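Long-range contact in bacteriophage virulence determinant (Salmonella enterica subsp. enterica serovar Typhimurium str. 14028S, PDB 6GGR), which probably acts as a zinc-dependent protease of the PipA family, a group of Salmonella effectors that cleave host NF-kappaB subunits: residues I77-L91 with V188-H200. Sequence-based numbering, arbitrary orientation.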
loop_
_atom_site.group_PDB
_atom_site.type_symbol
_atom_site.label_atom_id
_atom_site.label_comp_id
_atom_site.label_asym_id
_atom_site.label_seq_id
_atom_site.Cartn_x
_atom_site.Cartn_y
_atom_site.Cartn_z
ATOM N N ILE B 77 -6.541 -1.534 21.144
ATOM C CA ILE B 77 -7.181 -0.557 20.266
ATOM C C ILE B 77 -8.649 -0.905 20.058
ATOM O O ILE B 77 -9.519 -0.026 20.087
ATOM C CB ILE B 77 -6.409 -0.475 18.937
ATOM C CG1 ILE B 77 -5.056 0.205 19.178
ATOM C CG2 ILE B 77 -7.212 0.278 17.871
ATOM C CD1 ILE B 77 -4.085 0.094 18.027
ATOM N N LEU B 78 -8.950 -2.188 19.843
ATOM C CA LEU B 78 -10.342 -2.614 19.732
ATOM C C LEU B 78 -11.118 -2.260 20.992
ATOM O O LEU B 78 -12.239 -1.747 20.925
ATOM C CB LEU B 78 -10.409 -4.119 19.474
ATOM C CG LEU B 78 -9.950 -4.615 18.104
ATOM C CD1 LEU B 78 -9.795 -6.126 18.127
ATOM C CD2 LEU B 78 -10.932 -4.197 17.026
ATOM N N GLU B 79 -10.529 -2.536 22.156
ATOM C CA GLU B 79 -11.184 -2.235 23.422
ATOM C C GLU B 79 -11.461 -0.741 23.557
ATOM O O GLU B 79 -12.575 -0.334 23.910
ATOM C CB GLU B 79 -10.312 -2.741 24.574
ATOM C CG GLU B 79 -10.792 -2.370 25.963
ATOM C CD GLU B 79 -9.989 -3.062 27.051
ATOM O OE1 GLU B 79 -8.838 -3.466 26.775
ATOM O OE2 GLU B 79 -10.507 -3.204 28.179
ATOM N N ASP B 80 -10.456 0.095 23.279
ATOM C CA ASP B 80 -10.645 1.540 23.381
ATOM C C ASP B 80 -11.689 2.033 22.390
ATOM O O ASP B 80 -12.529 2.875 22.729
ATOM C CB ASP B 80 -9.320 2.267 23.149
ATOM C CG ASP B 80 -8.365 2.129 24.315
ATOM O OD1 ASP B 80 -8.832 1.880 25.447
ATOM O OD2 ASP B 80 -7.144 2.275 24.099
ATOM N N ALA B 81 -11.646 1.533 21.153
ATOM C CA ALA B 81 -12.579 2.000 20.135
ATOM C C ALA B 81 -14.016 1.649 20.497
ATOM O O ALA B 81 -14.933 2.448 20.275
ATOM C CB ALA B 81 -12.216 1.404 18.778
ATOM N N TYR B 82 -14.234 0.457 21.050
ATOM C CA TYR B 82 -15.592 0.049 21.393
ATOM C C TYR B 82 -16.114 0.815 22.602
ATOM O O TYR B 82 -17.293 1.183 22.649
ATOM C CB TYR B 82 -15.633 -1.454 21.653
ATOM C CG TYR B 82 -17.016 -2.054 21.531
ATOM C CD1 TYR B 82 -17.515 -2.447 20.297
ATOM C CD2 TYR B 82 -17.821 -2.222 22.647
ATOM C CE1 TYR B 82 -18.777 -2.994 20.180
ATOM C CE2 TYR B 82 -19.082 -2.772 22.540
ATOM C CZ TYR B 82 -19.555 -3.153 21.306
ATOM O OH TYR B 82 -20.813 -3.698 21.203
ATOM N N THR B 83 -15.256 1.062 23.594
ATOM C CA THR B 83 -15.695 1.786 24.780
ATOM C C THR B 83 -15.947 3.259 24.482
ATOM O O THR B 83 -16.769 3.890 25.155
ATOM C CB THR B 83 -14.655 1.658 25.897
ATOM O OG1 THR B 83 -13.393 2.172 25.449
ATOM C CG2 THR B 83 -14.485 0.211 26.315
ATOM N N GLN B 84 -15.269 3.820 23.477
ATOM C CA GLN B 84 -15.253 5.261 23.266
ATOM C C GLN B 84 -16.035 5.732 22.047
ATOM O O GLN B 84 -16.460 6.891 22.026
ATOM C CB GLN B 84 -13.804 5.758 23.134
ATOM C CG GLN B 84 -12.970 5.563 24.393
ATOM C CD GLN B 84 -11.507 5.925 24.194
ATOM O OE1 GLN B 84 -10.654 5.051 24.033
ATOM N NE2 GLN B 84 -11.211 7.218 24.215
ATOM N N SER B 85 -16.191 4.881 21.048
ATOM C CA SER B 85 -16.842 5.267 19.818
ATOM C C SER B 85 -18.118 4.549 19.509
ATOM O O SER B 85 -18.127 3.404 19.248
ATOM C CB SER B 85 -15.890 5.069 18.608
ATOM O OG SER B 85 -16.473 5.407 17.420
ATOM N N GLY B 86 -19.204 5.274 19.484
ATOM C CA GLY B 86 -20.468 4.674 19.100
ATOM C C GLY B 86 -20.525 4.303 17.634
ATOM O O GLY B 86 -21.205 3.344 17.258
ATOM N N THR B 87 -19.828 5.057 16.782
ATOM C CA THR B 87 -19.750 4.687 15.373
ATOM C C THR B 87 -19.075 3.333 15.208
ATOM O O THR B 87 -19.546 2.485 14.440
ATOM C CB THR B 87 -19.003 5.767 14.587
ATOM O OG1 THR B 87 -19.776 6.975 14.588
ATOM C CG2 THR B 87 -18.750 5.331 13.139
ATOM N N PHE B 88 -17.977 3.104 15.932
ATOM C CA PHE B 88 -17.286 1.821 15.844
ATOM C C PHE B 88 -18.130 0.697 16.431
ATOM O O PHE B 88 -18.099 -0.434 15.928
ATOM C CB PHE B 88 -15.938 1.899 16.555
ATOM C CG PHE B 88 -15.200 0.595 16.582
ATOM C CD1 PHE B 88 -14.352 0.243 15.546
ATOM C CD2 PHE B 88 -15.357 -0.281 17.638
ATOM C CE1 PHE B 88 -13.676 -0.959 15.569
ATOM C CE2 PHE B 88 -14.684 -1.485 17.663
ATOM C CZ PHE B 88 -13.843 -1.824 16.631
ATOM N N ARG B 89 -18.874 0.979 17.504
ATOM C CA ARG B 89 -19.766 -0.031 18.060
ATOM C C ARG B 89 -20.775 -0.508 17.021
ATOM O O ARG B 89 -21.152 -1.685 17.019
ATOM C CB ARG B 89 -20.486 0.515 19.301
ATOM C CG ARG B 89 -19.586 0.670 20.530
ATOM C CD ARG B 89 -20.385 0.844 21.829
ATOM N NE ARG B 89 -21.069 2.134 21.922
ATOM C CZ ARG B 89 -20.503 3.261 22.349
ATOM N NH1 ARG B 89 -19.228 3.276 22.721
ATOM N NH2 ARG B 89 -21.214 4.381 22.398
ATOM N N ARG B 90 -21.209 0.381 16.124
ATOM C CA ARG B 90 -22.159 -0.008 15.085
ATOM C C ARG B 90 -21.527 -0.983 14.099
ATOM O O ARG B 90 -22.096 -2.039 13.796
ATOM C CB ARG B 90 -22.673 1.231 14.351
ATOM C CG ARG B 90 -23.534 2.148 15.204
ATOM C CD ARG B 90 -24.342 3.127 14.361
ATOM N NE ARG B 90 -23.516 4.170 13.747
ATOM C CZ ARG B 90 -23.053 4.146 12.500
ATOM N NH1 ARG B 90 -23.319 3.126 11.695
ATOM N NH2 ARG B 90 -22.315 5.153 12.048
ATOM N N LEU B 91 -20.351 -0.640 13.576
ATOM C CA LEU B 91 -19.675 -1.531 12.639
ATOM C C LEU B 91 -19.374 -2.873 13.295
ATOM O O LEU B 91 -19.671 -3.933 12.733
ATOM C CB LEU B 91 -18.397 -0.865 12.126
ATOM C CG LEU B 91 -18.594 0.533 11.527
ATOM C CD1 LEU B 91 -17.278 1.085 11.019
ATOM C CD2 LEU B 91 -19.631 0.516 10.413
ATOM N N VAL B 188 -12.025 5.650 4.927
ATOM C CA VAL B 188 -11.385 6.839 5.479
ATOM C C VAL B 188 -12.373 7.614 6.342
ATOM O O VAL B 188 -12.064 8.007 7.472
ATOM C CB VAL B 188 -10.812 7.711 4.347
ATOM C CG1 VAL B 188 -10.358 9.069 4.881
ATOM C CG2 VAL B 188 -9.646 6.993 3.661
ATOM N N GLU B 189 -13.583 7.837 5.829
ATOM C CA GLU B 189 -14.548 8.641 6.572
ATOM C C GLU B 189 -14.906 7.972 7.892
ATOM O O GLU B 189 -14.909 8.619 8.945
ATOM C CB GLU B 189 -15.793 8.898 5.720
ATOM C CG GLU B 189 -15.502 9.747 4.485
ATOM C CD GLU B 189 -16.663 10.628 4.071
ATOM O OE1 GLU B 189 -17.769 10.471 4.629
ATOM O OE2 GLU B 189 -16.466 11.482 3.178
ATOM N N TYR B 190 -15.196 6.668 7.857
ATOM C CA TYR B 190 -15.406 5.914 9.090
ATOM C C TYR B 190 -14.220 6.068 10.032
ATOM O O TYR B 190 -14.387 6.349 11.224
ATOM C CB TYR B 190 -15.625 4.431 8.773
ATOM C CG TYR B 190 -17.057 4.016 8.524
ATOM C CD1 TYR B 190 -18.090 4.454 9.346
ATOM C CD2 TYR B 190 -17.374 3.164 7.475
ATOM C CE1 TYR B 190 -19.398 4.061 9.122
ATOM C CE2 TYR B 190 -18.679 2.769 7.241
ATOM C CZ TYR B 190 -19.686 3.219 8.067
ATOM O OH TYR B 190 -20.983 2.824 7.834
ATOM N N THR B 191 -13.006 5.874 9.510
ATOM C CA THR B 191 -11.819 5.959 10.350
ATOM C C THR B 191 -11.684 7.347 10.964
ATOM O O THR B 191 -11.400 7.477 12.161
ATOM C CB THR B 191 -10.575 5.588 9.536
ATOM O OG1 THR B 191 -10.721 4.255 9.027
ATOM C CG2 THR B 191 -9.319 5.648 10.388
ATOM N N ASN B 192 -11.907 8.400 10.170
ATOM C CA ASN B 192 -11.850 9.757 10.709
ATOM C C ASN B 192 -12.814 9.928 11.876
ATOM O O ASN B 192 -12.460 10.503 12.913
ATOM C CB ASN B 192 -12.169 10.780 9.619
ATOM C CG ASN B 192 -11.032 10.967 8.628
ATOM O OD1 ASN B 192 -9.900 10.546 8.862
ATOM N ND2 ASN B 192 -11.331 11.629 7.518
ATOM N N ILE B 193 -14.051 9.452 11.716
ATOM C CA ILE B 193 -15.082 9.661 12.730
ATOM C C ILE B 193 -14.764 8.867 13.991
ATOM O O ILE B 193 -14.889 9.373 15.112
ATOM C CB ILE B 193 -16.461 9.277 12.170
ATOM C CG1 ILE B 193 -16.816 10.172 10.982
ATOM C CG2 ILE B 193 -17.531 9.380 13.265
ATOM C CD1 ILE B 193 -17.996 9.673 10.166
ATOM N N ILE B 194 -14.381 7.600 13.824
ATOM C CA ILE B 194 -14.068 6.748 14.966
ATOM C C ILE B 194 -12.939 7.358 15.786
ATOM O O ILE B 194 -13.024 7.463 17.016
ATOM C CB ILE B 194 -13.716 5.331 14.480
ATOM C CG1 ILE B 194 -14.946 4.681 13.846
ATOM C CG2 ILE B 194 -13.190 4.468 15.629
ATOM C CD1 ILE B 194 -14.638 3.419 13.065
ATOM N N LEU B 195 -11.865 7.777 15.115
ATOM C CA LEU B 195 -10.715 8.327 15.824
ATOM C C LEU B 195 -11.087 9.586 16.599
ATOM O O LEU B 195 -10.654 9.768 17.743
ATOM C CB LEU B 195 -9.583 8.621 14.840
ATOM C CG LEU B 195 -8.515 7.529 14.715
ATOM C CD1 LEU B 195 -9.123 6.221 14.254
ATOM C CD2 LEU B 195 -7.418 7.973 13.764
ATOM N N LYS B 196 -11.875 10.477 15.995
ATOM C CA LYS B 196 -12.322 11.655 16.735
ATOM C C LYS B 196 -13.205 11.262 17.910
ATOM O O LYS B 196 -13.132 11.874 18.982
ATOM C CB LYS B 196 -13.065 12.620 15.810
ATOM C CG LYS B 196 -12.166 13.392 14.851
ATOM C CD LYS B 196 -11.151 14.255 15.592
ATOM C CE LYS B 196 -10.374 15.147 14.633
ATOM N NZ LYS B 196 -9.236 15.844 15.305
ATOM N N GLU B 197 -14.052 10.246 17.728
ATOM C CA GLU B 197 -14.859 9.753 18.838
ATOM C C GLU B 197 -14.001 9.130 19.933
ATOM O O GLU B 197 -14.431 9.088 21.093
ATOM C CB GLU B 197 -15.884 8.735 18.334
ATOM C CG GLU B 197 -17.010 9.339 17.498
ATOM C CD GLU B 197 -18.040 8.307 17.054
ATOM O OE1 GLU B 197 -17.853 7.107 17.339
ATOM O OE2 GLU B 197 -19.044 8.699 16.420
ATOM N N MET B 198 -12.804 8.651 19.591
ATOM C CA MET B 198 -11.869 8.083 20.556
ATOM C C MET B 198 -11.013 9.137 21.245
ATOM O O MET B 198 -10.201 8.783 22.105
ATOM C CB MET B 198 -10.940 7.076 19.863
ATOM C CG MET B 198 -11.626 5.824 19.346
ATOM S SD MET B 198 -10.496 4.786 18.402
ATOM C CE MET B 198 -9.482 4.139 19.730
ATOM N N GLY B 199 -11.158 10.411 20.890
ATOM C CA GLY B 199 -10.271 11.423 21.419
ATOM C C GLY B 199 -8.913 11.450 20.759
ATOM O O GLY B 199 -7.964 11.986 21.339
ATOM N N HIS B 200 -8.786 10.874 19.569
ATOM C CA HIS B 200 -7.533 10.927 18.829
ATOM C C HIS B 200 -7.353 12.309 18.209
ATOM O O HIS B 200 -8.233 12.803 17.496
ATOM C CB HIS B 200 -7.512 9.847 17.751
ATOM C CG HIS B 200 -6.135 9.446 17.328
ATOM N ND1 HIS B 200 -5.414 10.147 16.385
ATOM C CD2 HIS B 200 -5.342 8.421 17.723
ATOM C CE1 HIS B 200 -4.239 9.568 16.212
ATOM N NE2 HIS B 200 -4.171 8.519 17.012
HETATM O O HOH W 1 -8.229 6.979 22.561
#
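Thr87 is held by Glu197 at two points, one for each carboxylate oxygen. Its hydroxyl OG1 donates to Glu197 OE2 at 2.6 Å, on the syn side but well out of the carboxylate plane. Its backbone N donates to Glu197 OE1 (2.9 Å, N-H...O 156°), though OE1 is less surely placed, sitting too close to Ser85. With CG2 anti to the backbone N, Thr87 aims OG1 at the carboxylate and its methyl at Ile194 CG1 and Tyr190 CD1; the side chain is a knob in the hole formed by Tyr190, Ile193, Ile194 and Glu197. One turn on, Leu91 CD1 makes a CH-pi contact over the Tyr190 face, 3.9 Å from the ring centroid, and Leu91 CD2 reaches Tyr190 CZ. Ile194 CG2 lies against Phe88 CB and Ile194 CD1 at the edge of the Phe88 ring, one face of which carries Ala81 CB. Here the break between helices 64-84 and 86-100 meets the C-terminal end of helix 186-197; the axes of 86-91 and 188-197 approach to 8.8 Å, with 129° between their N-to-C directions. Nearby helix 160-173, whose Thr173 touches Leu91, carries His166 and His170, zinc-binding residues of this protein spaced HxxxH as in zincin metalloproteases, although no zinc is bound to this chain here. Ser85, at the break, is the N-cap of helix 86-100, its OG accepting from Phe88 N, although OG is as unsurely placed as Glu197 OE1. At the C-terminal end of helix 186-197, Met198 bends at chi3 (73°), resting SD 3.8 Å from Ala81 CB. A Schellman motif at Gly199 ends that helix, and a water donates to Met198 O and weakly to Gln84 OE1. Farther out, Asp30 accepts from Tyr190 OH and forms a salt bridge with Arg90, which also bonds to Ala33 O.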